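Local coordinates for protein 2,3-dihydroxybenzoate-AMP ligase (Mycobacterium smegmatis, PDB 5KEI) that is a two-part enzyme of the ANL superfamily, joining a large AMP-binding family region to a smaller C-terminal domain, at residues Lys221-Thr226 and Tyr410-Tyr415; Ile460-Glu465 and Glu497-Val502; Leu240-Ala245 and Thr363-Pro368; Asp96-Gln101 and Ala145-Asp150. All coordinates share one frame; numbering follows the deposited sequence.

Contact 1 of 4, residues Lys221-Thr226 and Tyr410-Tyr415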
# COMPACT_ATOMS: atom_id res chain seq x y z
N LYS A 221 -1.75 7.88 4.15
CA LYS A 221 -2.78 8.14 3.17
C LYS A 221 -3.49 6.85 2.78
O LYS A 221 -2.98 5.76 3.05
CB LYS A 221 -2.19 8.84 1.94
CG LYS A 221 -1.71 10.26 2.26
CD LYS A 221 -0.70 10.77 1.23
CE LYS A 221 0.66 11.04 1.89
NZ LYS A 221 1.65 11.61 0.92
N LEU A 222 -4.68 6.98 2.20
CA LEU A 222 -5.42 5.84 1.69
C LEU A 222 -5.35 5.80 0.17
O LEU A 222 -5.51 6.80 -0.53
CB LEU A 222 -6.88 5.86 2.17
CG LEU A 222 -7.06 5.82 3.69
CD1 LEU A 222 -8.52 5.94 4.10
CD2 LEU A 222 -6.43 4.55 4.27
N ILE A 223 -5.11 4.60 -0.35
CA ILE A 223 -4.91 4.39 -1.77
C ILE A 223 -6.06 3.59 -2.33
O ILE A 223 -6.27 2.44 -1.93
CB ILE A 223 -3.57 3.66 -2.02
CG1 ILE A 223 -2.40 4.54 -1.58
CG2 ILE A 223 -3.44 3.28 -3.48
CD1 ILE A 223 -1.11 3.78 -1.33
N PRO A 224 -6.83 4.20 -3.26
CA PRO A 224 -7.96 3.45 -3.82
C PRO A 224 -7.50 2.53 -4.96
O PRO A 224 -6.80 2.96 -5.89
CB PRO A 224 -8.89 4.55 -4.32
CG PRO A 224 -7.97 5.67 -4.69
CD PRO A 224 -6.76 5.57 -3.77
N ARG A 225 -7.84 1.26 -4.86
CA ARG A 225 -7.54 0.36 -5.96
C ARG A 225 -8.87 -0.07 -6.52
O ARG A 225 -9.77 -0.49 -5.78
CB ARG A 225 -6.69 -0.83 -5.51
CG ARG A 225 -5.42 -0.45 -4.71
CD ARG A 225 -4.31 0.18 -5.58
NE ARG A 225 -4.02 -0.67 -6.73
CZ ARG A 225 -2.94 -1.43 -6.89
NH1 ARG A 225 -1.98 -1.44 -5.97
NH2 ARG A 225 -2.82 -2.16 -7.98
N THR A 226 -9.04 0.10 -7.82
CA THR A 226 -10.28 -0.27 -8.45
C THR A 226 -10.35 -1.78 -8.63
O THR A 226 -9.32 -2.47 -8.54
CB THR A 226 -10.44 0.42 -9.79
OG1 THR A 226 -9.43 -0.07 -10.69
CG2 THR A 226 -10.27 1.90 -9.62
N TYR A 410 -2.48 0.11 -13.24
CA TYR A 410 -2.89 -0.18 -11.86
C TYR A 410 -2.25 0.81 -10.87
O TYR A 410 -2.19 0.53 -9.68
CB TYR A 410 -2.55 -1.64 -11.49
CG TYR A 410 -1.10 -1.98 -11.73
CD1 TYR A 410 -0.17 -1.83 -10.72
CD2 TYR A 410 -0.66 -2.41 -12.97
CE1 TYR A 410 1.16 -2.10 -10.93
CE2 TYR A 410 0.68 -2.70 -13.20
CZ TYR A 410 1.58 -2.53 -12.16
OH TYR A 410 2.91 -2.79 -12.32
N THR A 411 -1.80 1.96 -11.37
CA THR A 411 -1.23 3.01 -10.54
C THR A 411 -2.25 4.13 -10.30
O THR A 411 -2.89 4.61 -11.24
CB THR A 411 0.06 3.60 -11.18
OG1 THR A 411 1.10 2.62 -11.15
CG2 THR A 411 0.54 4.85 -10.42
N LEU A 412 -2.41 4.54 -9.04
CA LEU A 412 -3.47 5.46 -8.68
C LEU A 412 -3.30 6.84 -9.32
O LEU A 412 -2.20 7.24 -9.68
CB LEU A 412 -3.55 5.60 -7.16
CG LEU A 412 -2.73 6.70 -6.50
CD1 LEU A 412 -3.08 6.79 -5.03
CD2 LEU A 412 -1.24 6.45 -6.68
N ASN A 413 -4.42 7.53 -9.47
CA ASN A 413 -4.45 8.85 -10.08
C ASN A 413 -4.70 9.93 -9.03
O ASN A 413 -4.66 11.12 -9.32
CB ASN A 413 -5.52 8.87 -11.16
CG ASN A 413 -5.31 7.78 -12.18
OD1 ASN A 413 -4.48 7.93 -13.08
ND2 ASN A 413 -6.03 6.67 -12.04
N GLY A 414 -4.94 9.48 -7.80
CA GLY A 414 -4.96 10.34 -6.64
C GLY A 414 -5.19 9.50 -5.39
O GLY A 414 -5.77 8.43 -5.46
N TYR A 415 -4.72 9.99 -4.25
CA TYR A 415 -5.09 9.38 -2.98
C TYR A 415 -6.57 9.61 -2.71
O TYR A 415 -7.20 10.50 -3.31
CB TYR A 415 -4.24 9.95 -1.85
CG TYR A 415 -2.80 9.52 -1.92
CD1 TYR A 415 -1.82 10.41 -2.31
CD2 TYR A 415 -2.43 8.22 -1.60
CE1 TYR A 415 -0.51 10.04 -2.38
CE2 TYR A 415 -1.10 7.83 -1.66
CZ TYR A 415 -0.14 8.75 -2.05
OH TYR A 415 1.19 8.41 -2.13
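The aliphatic chain of Lys221 lies over one face of the Tyr415 ring. Its CD rests almost above the ring centre, 3.7 Å from the centroid in a CH-pi contact, and its CB comes down nearer the rim, 3.6 Å from Tyr415 CD2. A kink at chi3 (-117°) then lifts CE off the ring. The edge of the same ring is walled by the backbone: Leu222 O lies in the ring plane, 3.6 Å from Tyr415 CD2. Ile223 continues that wall, running beside the ring and pointing the same way, with CG1 3.5 Å from Tyr415 CE2. The aromatic ring thus fills the hollow beside three consecutive residues, and its OH reaches on to Glu357. Lys221 closes the glycine-rich, P-loop-like signature of the ANL family, and strand 222-226 is the outermost strand of a seven-stranded mixed sheet. The loop between strand 402-407 and helix 419-425 passes along this strand in a roughly opposite direction, 148° apart. Here the bump belongs to Leu412, whose CD1 touches Ile223 CG2 at 3.9 Å and Pro224 CD at 4.1 Å, the leucine side chain lying about perpendicular to both. The Pro224 ring in turn leans on the carbonyl of Gly414, CD to O 3.5 Å. At the far end Arg225, bent at chi2 and chi3, brings one face of its guanidinium to Tyr410 O, with NH2 at 3.2 Å but at a poor angle for a hydrogen bond; NE is held instead by Asp229 and NH1 by Ala356 O.

Contact 2 of 4, residues Ile460-Glu465 and Glu497-Val502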
# COMPACT_ATOMS: atom_id res chain seq x y z
N ILE A 460 18.02 21.02 4.87
CA ILE A 460 18.41 22.38 5.24
C ILE A 460 19.42 22.36 6.38
O ILE A 460 19.14 21.81 7.45
CB ILE A 460 17.22 23.22 5.68
CG1 ILE A 460 16.11 23.16 4.62
CG2 ILE A 460 17.68 24.65 6.00
CD1 ILE A 460 14.81 23.85 5.02
N VAL A 461 20.59 22.95 6.15
CA VAL A 461 21.63 22.93 7.17
C VAL A 461 21.47 24.14 8.09
O VAL A 461 21.97 25.22 7.83
CB VAL A 461 23.05 22.88 6.52
CG1 VAL A 461 24.13 22.81 7.59
CG2 VAL A 461 23.16 21.66 5.63
N ARG A 462 20.72 23.93 9.17
CA ARG A 462 20.38 25.00 10.10
C ARG A 462 21.13 24.85 11.42
O ARG A 462 20.73 24.06 12.27
CB ARG A 462 18.88 25.03 10.37
CG ARG A 462 18.51 26.10 11.36
CD ARG A 462 17.12 25.99 11.96
NE ARG A 462 16.80 27.26 12.61
CZ ARG A 462 17.09 27.58 13.87
NH1 ARG A 462 17.70 26.71 14.67
NH2 ARG A 462 16.77 28.78 14.33
N GLY A 463 22.19 25.64 11.60
CA GLY A 463 23.07 25.45 12.73
C GLY A 463 23.72 24.09 12.66
O GLY A 463 24.18 23.66 11.60
N GLY A 464 23.75 23.39 13.78
CA GLY A 464 24.37 22.07 13.83
C GLY A 464 23.39 20.96 13.49
O GLY A 464 23.71 19.78 13.65
N GLU A 465 22.20 21.33 13.02
CA GLU A 465 21.20 20.36 12.64
C GLU A 465 21.09 20.25 11.14
O GLU A 465 21.16 21.25 10.42
CB GLU A 465 19.83 20.72 13.22
CG GLU A 465 19.79 20.68 14.73
CD GLU A 465 20.18 19.32 15.30
OE1 GLU A 465 19.81 18.29 14.68
OE2 GLU A 465 20.84 19.30 16.37
N GLU A 497 22.15 28.37 7.28
CA GLU A 497 20.90 28.43 6.53
C GLU A 497 19.77 28.53 7.52
O GLU A 497 19.75 27.78 8.51
CB GLU A 497 20.71 27.20 5.63
CG GLU A 497 21.71 27.08 4.51
CD GLU A 497 21.47 25.86 3.62
OE1 GLU A 497 21.78 25.94 2.42
OE2 GLU A 497 20.98 24.82 4.13
N LYS A 498 18.83 29.43 7.29
CA LYS A 498 17.64 29.46 8.12
C LYS A 498 16.48 28.80 7.38
O LYS A 498 16.50 28.66 6.14
CB LYS A 498 17.28 30.88 8.54
CG LYS A 498 17.09 31.86 7.41
CD LYS A 498 16.56 33.18 7.95
CE LYS A 498 16.44 34.22 6.85
NZ LYS A 498 15.93 35.53 7.36
N ILE A 499 15.48 28.38 8.15
CA ILE A 499 14.31 27.72 7.61
C ILE A 499 13.13 28.69 7.35
O ILE A 499 12.52 29.21 8.28
CB ILE A 499 13.85 26.59 8.56
CG1 ILE A 499 14.93 25.50 8.69
CG2 ILE A 499 12.56 25.98 8.05
CD1 ILE A 499 14.64 24.47 9.78
N CYS A 500 12.81 28.93 6.08
CA CYS A 500 11.63 29.72 5.78
C CYS A 500 10.46 28.86 5.32
O CYS A 500 10.52 28.18 4.28
CB CYS A 500 11.94 30.77 4.71
SG CYS A 500 10.66 32.02 4.68
N ALA A 501 9.38 28.89 6.11
CA ALA A 501 8.15 28.17 5.77
C ALA A 501 7.25 29.05 4.92
O ALA A 501 6.61 29.98 5.41
CB ALA A 501 7.42 27.71 7.03
N VAL A 502 7.25 28.74 3.64
CA VAL A 502 6.35 29.37 2.69
C VAL A 502 5.07 28.54 2.61
O VAL A 502 5.07 27.39 2.17
CB VAL A 502 7.02 29.49 1.30
CG1 VAL A 502 6.17 30.36 0.41
CG2 VAL A 502 8.40 30.07 1.45
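Glu497 grips the backbone of Val461. Its OE2 accepts Val461 N at 2.8 Å with an N-H...O angle of 157°, the donor arriving nearly along the C-O axis. A straight chain (chi2 -180°) takes the glutamate from beside Val461 O, near CB, across to the N-H of the same residue. A weak return bond runs from Glu497 N to Val461 O at 3.2 Å, bent to 121°. Just beyond it, Arg462 CA makes a C-H...O contact with Glu497 O at 3.3 Å. The apolar half centres on Ile499: its CG1 meets Ile460 CG2 at 3.9 Å, while its CD1 touches Arg462 CD at 3.6 Å, the arginine chain crossing it at about a right angle. The first strand belongs to the hairpin 459-462/465-468, which carries the A8 core sequence of the ANL family; its type II' turn spans Arg462 to Glu465, with Gly463 in the positive-phi position. The second is the middle strand of the three-stranded sheet of the C-terminal domain. Their axes approach to 6.9 Å but are inclined steeply, so side-chain and corner contacts replace a regular ladder. In the next shell, Asp531 fixes both partners of the arginine-isoleucine crossing: OD1 forms a salt bridge with Arg462 NH2, and OD2 accepts Ile499 N. Leu472 of helix 469-477 and Val467 of the second hairpin strand also pack on Ile499. Ala489 of strand 482-492 touches both Ile460 and the Glu497 side chain.

Contact 3 of 4, residues Leu240-Ala245 and Thr363-Pro368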
# COMPACT_ATOMS: atom_id res chain seq x y z
N LEU A 240 3.20 -13.86 -14.06
CA LEU A 240 4.62 -13.58 -14.17
C LEU A 240 5.40 -14.54 -13.28
O LEU A 240 6.48 -15.03 -13.66
CB LEU A 240 4.92 -12.12 -13.80
CG LEU A 240 6.36 -11.59 -13.85
CD1 LEU A 240 6.34 -10.09 -14.11
CD2 LEU A 240 7.11 -11.88 -12.55
N CYS A 241 4.86 -14.82 -12.11
CA CYS A 241 5.51 -15.72 -11.17
C CYS A 241 5.29 -17.17 -11.53
O CYS A 241 5.82 -18.06 -10.85
CB CYS A 241 5.03 -15.47 -9.74
SG CYS A 241 5.49 -13.85 -9.08
N ARG A 242 4.48 -17.40 -12.56
CA ARG A 242 4.22 -18.74 -13.08
C ARG A 242 3.51 -19.64 -12.05
O ARG A 242 3.76 -20.85 -12.00
CB ARG A 242 5.54 -19.39 -13.55
CG ARG A 242 6.42 -18.48 -14.42
CD ARG A 242 6.33 -18.82 -15.90
NE ARG A 242 7.06 -17.87 -16.75
CZ ARG A 242 7.06 -17.87 -18.08
NH1 ARG A 242 6.37 -18.78 -18.76
NH2 ARG A 242 7.76 -16.95 -18.74
N LEU A 243 2.64 -19.05 -11.24
CA LEU A 243 1.87 -19.79 -10.24
C LEU A 243 0.90 -20.79 -10.90
O LEU A 243 0.25 -20.46 -11.89
CB LEU A 243 1.08 -18.84 -9.33
CG LEU A 243 1.79 -17.90 -8.35
CD1 LEU A 243 0.78 -17.22 -7.40
CD2 LEU A 243 2.89 -18.61 -7.56
N THR A 244 0.83 -22.00 -10.36
CA THR A 244 -0.15 -22.98 -10.82
C THR A 244 -0.98 -23.47 -9.63
O THR A 244 -0.67 -23.16 -8.48
CB THR A 244 0.52 -24.19 -11.54
OG1 THR A 244 1.26 -24.98 -10.60
CG2 THR A 244 1.46 -23.74 -12.67
N ALA A 245 -2.02 -24.26 -9.90
CA ALA A 245 -2.83 -24.85 -8.84
C ALA A 245 -2.01 -25.73 -7.89
O ALA A 245 -2.49 -26.09 -6.81
CB ALA A 245 -3.97 -25.66 -9.44
N THR A 363 11.93 -9.08 -10.92
CA THR A 363 12.80 -9.89 -11.75
C THR A 363 11.93 -11.03 -12.30
O THR A 363 10.96 -11.45 -11.67
CB THR A 363 14.01 -10.43 -10.97
OG1 THR A 363 13.59 -10.95 -9.69
CG2 THR A 363 15.01 -9.33 -10.74
N ARG A 364 12.25 -11.50 -13.49
CA ARG A 364 11.46 -12.58 -14.08
C ARG A 364 12.01 -13.95 -13.65
O ARG A 364 13.15 -14.06 -13.16
CB ARG A 364 11.43 -12.45 -15.61
CG ARG A 364 10.95 -11.07 -16.14
CD ARG A 364 9.78 -10.50 -15.33
NE ARG A 364 8.87 -9.65 -16.10
CZ ARG A 364 8.74 -8.33 -15.94
NH1 ARG A 364 9.47 -7.70 -15.03
NH2 ARG A 364 7.87 -7.65 -16.68
N ILE A 365 11.20 -14.99 -13.79
CA ILE A 365 11.50 -16.29 -13.20
C ILE A 365 12.77 -16.96 -13.77
O ILE A 365 13.57 -17.53 -13.02
CB ILE A 365 10.32 -17.26 -13.35
CG1 ILE A 365 9.15 -16.78 -12.49
CG2 ILE A 365 10.71 -18.67 -12.92
CD1 ILE A 365 9.49 -16.58 -11.06
N GLY A 366 12.99 -16.86 -15.07
CA GLY A 366 14.22 -17.44 -15.59
C GLY A 366 15.50 -16.60 -15.53
O GLY A 366 16.53 -17.03 -16.02
N ASP A 367 15.43 -15.41 -14.94
CA ASP A 367 16.51 -14.42 -15.07
C ASP A 367 17.85 -14.85 -14.51
O ASP A 367 17.91 -15.51 -13.47
CB ASP A 367 16.11 -13.11 -14.39
CG ASP A 367 15.29 -12.26 -15.29
OD1 ASP A 367 15.21 -12.63 -16.48
OD2 ASP A 367 14.75 -11.23 -14.82
N PRO A 368 18.95 -14.46 -15.20
CA PRO A 368 20.32 -14.76 -14.79
C PRO A 368 20.64 -14.31 -13.37
O PRO A 368 20.13 -13.29 -12.93
CB PRO A 368 21.17 -14.00 -15.82
CG PRO A 368 20.26 -13.12 -16.55
CD PRO A 368 18.92 -13.77 -16.50
O HOH W 1 8.79 -14.47 -14.90
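Leu240 O and Ile365 N are joined by one water, which donates to the carbonyl and accepts from the amide, each bond 2.7 Å long. The same carbonyl is approached by Ile365 CG1 at 3.4 Å, so the isoleucine packs beside the bridge. Ile365 and Arg242 lie antiparallel to each other, CG1 to CG 3.8 Å, and Ile365 CD1 approaches Cys241 O, a carbonyl that Arg324 holds from another loop. The second close meeting is between Leu240 and Arg364. Leu240 swings its CG opposite the backbone N (chi1 -180°), which brings CD1 over one face of the guanidinium, off toward the rim and 3.2 Å from Arg364 NE, a tight fit. The two side chains cross at about a right angle. Carbonyl oxygens fix the guanidinium: NH2 binds Pro379 O, and NH1 binds Arg378 O and Tyr362 O. At the backbone of the same residue, Arg364 N gives a 2.8 Å bond to Asp367 OD2, which it meets from well above the carboxylate plane, 61° out of it. Asp367 N returns to Arg364 O at 3.2 Å and closes a type I turn, which presents Ile365 to the other segment. The opposing segment ends helix 227-240, and Arg242, at positive phi, terminates it in a Schellman motif. What meets here is therefore a helix C-terminus and a beta turn, at the partly buried margin of the large AMP-binding region where strand 360-362 leads to helix 369-374.

Contact 4 of 4, residues Asp96-Gln101 and Ala145-Asp150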
# COMPACT_ATOMS: atom_id res chain seq x y z
N ASP A 96 -19.99 1.64 1.37
CA ASP A 96 -19.59 1.95 2.74
C ASP A 96 -18.18 1.45 3.01
O ASP A 96 -17.84 0.33 2.66
CB ASP A 96 -20.55 1.32 3.75
CG ASP A 96 -21.82 2.15 3.95
OD1 ASP A 96 -21.96 3.19 3.27
OD2 ASP A 96 -22.67 1.76 4.80
N ARG A 97 -17.36 2.26 3.65
CA ARG A 97 -16.00 1.83 3.90
C ARG A 97 -15.90 1.29 5.31
O ARG A 97 -16.56 1.77 6.24
CB ARG A 97 -15.06 2.98 3.58
CG ARG A 97 -15.43 3.43 2.16
CD ARG A 97 -14.76 4.63 1.64
NE ARG A 97 -15.40 5.89 2.00
CZ ARG A 97 -16.61 6.29 1.62
NH1 ARG A 97 -17.03 7.49 1.99
NH2 ARG A 97 -17.40 5.51 0.91
N VAL A 98 -15.14 0.21 5.44
CA VAL A 98 -15.03 -0.53 6.68
C VAL A 98 -13.56 -0.72 7.01
O VAL A 98 -12.81 -1.27 6.22
CB VAL A 98 -15.76 -1.91 6.57
CG1 VAL A 98 -15.53 -2.76 7.83
CG2 VAL A 98 -17.27 -1.70 6.29
N LEU A 99 -13.15 -0.26 8.18
CA LEU A 99 -11.76 -0.42 8.60
C LEU A 99 -11.52 -1.87 8.98
O LEU A 99 -12.28 -2.44 9.75
CB LEU A 99 -11.42 0.49 9.78
CG LEU A 99 -11.51 2.00 9.55
CD1 LEU A 99 -11.08 2.75 10.81
CD2 LEU A 99 -10.66 2.42 8.38
N VAL A 100 -10.47 -2.46 8.44
CA VAL A 100 -10.13 -3.85 8.74
C VAL A 100 -8.71 -4.01 9.30
O VAL A 100 -7.74 -3.53 8.71
CB VAL A 100 -10.29 -4.73 7.49
CG1 VAL A 100 -10.00 -6.19 7.82
CG2 VAL A 100 -11.67 -4.56 6.91
N GLN A 101 -8.60 -4.70 10.43
CA GLN A 101 -7.31 -4.97 11.07
C GLN A 101 -7.31 -6.37 11.67
O GLN A 101 -7.68 -6.57 12.82
CB GLN A 101 -6.99 -3.93 12.14
CG GLN A 101 -5.62 -4.13 12.80
CD GLN A 101 -5.22 -2.99 13.74
OE1 GLN A 101 -5.91 -2.69 14.73
NE2 GLN A 101 -4.09 -2.36 13.44
N ALA A 145 -17.83 1.12 10.07
CA ALA A 145 -17.60 -0.03 10.93
C ALA A 145 -16.12 -0.34 11.06
O ALA A 145 -15.27 0.29 10.42
CB ALA A 145 -18.36 -1.23 10.40
N LEU A 146 -15.82 -1.33 11.90
CA LEU A 146 -14.45 -1.70 12.23
C LEU A 146 -14.38 -3.19 12.58
O LEU A 146 -15.09 -3.65 13.48
CB LEU A 146 -13.95 -0.87 13.40
CG LEU A 146 -12.63 -1.33 14.04
CD1 LEU A 146 -11.44 -1.18 13.10
CD2 LEU A 146 -12.38 -0.58 15.35
N VAL A 147 -13.55 -3.95 11.87
CA VAL A 147 -13.38 -5.37 12.17
C VAL A 147 -12.02 -5.59 12.83
O VAL A 147 -10.99 -5.16 12.29
CB VAL A 147 -13.50 -6.23 10.91
CG1 VAL A 147 -13.29 -7.70 11.25
CG2 VAL A 147 -14.87 -6.00 10.24
N VAL A 148 -12.02 -6.22 14.00
CA VAL A 148 -10.80 -6.49 14.74
C VAL A 148 -10.79 -7.87 15.37
O VAL A 148 -11.83 -8.53 15.45
CB VAL A 148 -10.56 -5.48 15.88
CG1 VAL A 148 -9.99 -4.18 15.34
CG2 VAL A 148 -11.85 -5.27 16.67
N ALA A 149 -9.62 -8.29 15.82
CA ALA A 149 -9.46 -9.52 16.60
C ALA A 149 -8.87 -9.21 17.99
O ALA A 149 -8.23 -8.18 18.18
CB ALA A 149 -8.60 -10.51 15.86
N ASP A 150 -9.10 -10.10 18.96
CA ASP A 150 -8.70 -9.81 20.34
C ASP A 150 -7.19 -10.01 20.58
O ASP A 150 -6.69 -9.77 21.68
CB ASP A 150 -9.52 -10.64 21.34
CG ASP A 150 -9.50 -12.13 21.03
OD1 ASP A 150 -8.79 -12.54 20.07
OD2 ASP A 150 -10.20 -12.89 21.75
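Leu99 and Val147 share the central backbone bond, Val147 N to Leu99 O at 2.9 Å, nearly linear at the hydrogen (168°). On one side of it Leu99 N donates to Ala145 O at 3.1 Å, from a position 37° out of that carbonyl plane. On the other, Gln101 N binds Val147 O at the same length. Leu99 and Val147 therefore each use both N and O in the ladder, while Leu146 CA adds a C-H...O contact to Leu99 O at 3.4 Å. This is parallel pairing, with strand axes 4.7 Å apart, inside the seven-stranded sheet of the large domain. Helix 107-117 leads from 97-101 to the neighbouring strand 121-124, and helix 131-141 then carries the chain back over 97-101 to 145-149: two successive parallel beta-alpha-beta crossovers, the second skipping a strand. Apolar contacts form on both faces. On one, Val98 CG1 touches Ala145 CB and Val147 CG2, each at 4.1 Å. On the other, Leu146 turns CD1 (chi2 67°) to within 3.7 Å of Leu99 CB. Phe137 and Ala138 of helix 131-141 cover Leu99, and Leu164 of helix 158-167 packs on Leu146. Polar ends find partners beyond the pair: Gln101 NE2 donates to Leu126 O and His129 O, and Arg97 NH1 bonds to Ser20 OG.

In the fold
Contacts 1 and 4 are buried and reach the same seven-stranded sheet, contact 4 inside it and contact 1 at its outermost strand; their centres lie about 20 Å apart. Main-chain bonds dominate contact 4, whereas contact 1 relies on ring, proline and aliphatic packing against a loop. Contact 3 is nearer the surface of the same large region and uses a water bridge and a leucine over a guanidinium; helix 227-240 links it to the strand of contact 1. Contact 2, about 34 Å from contact 1 between centres, sits in the C-terminal part, where a carboxylate-to-backbone bond joins a hairpin to a small sheet.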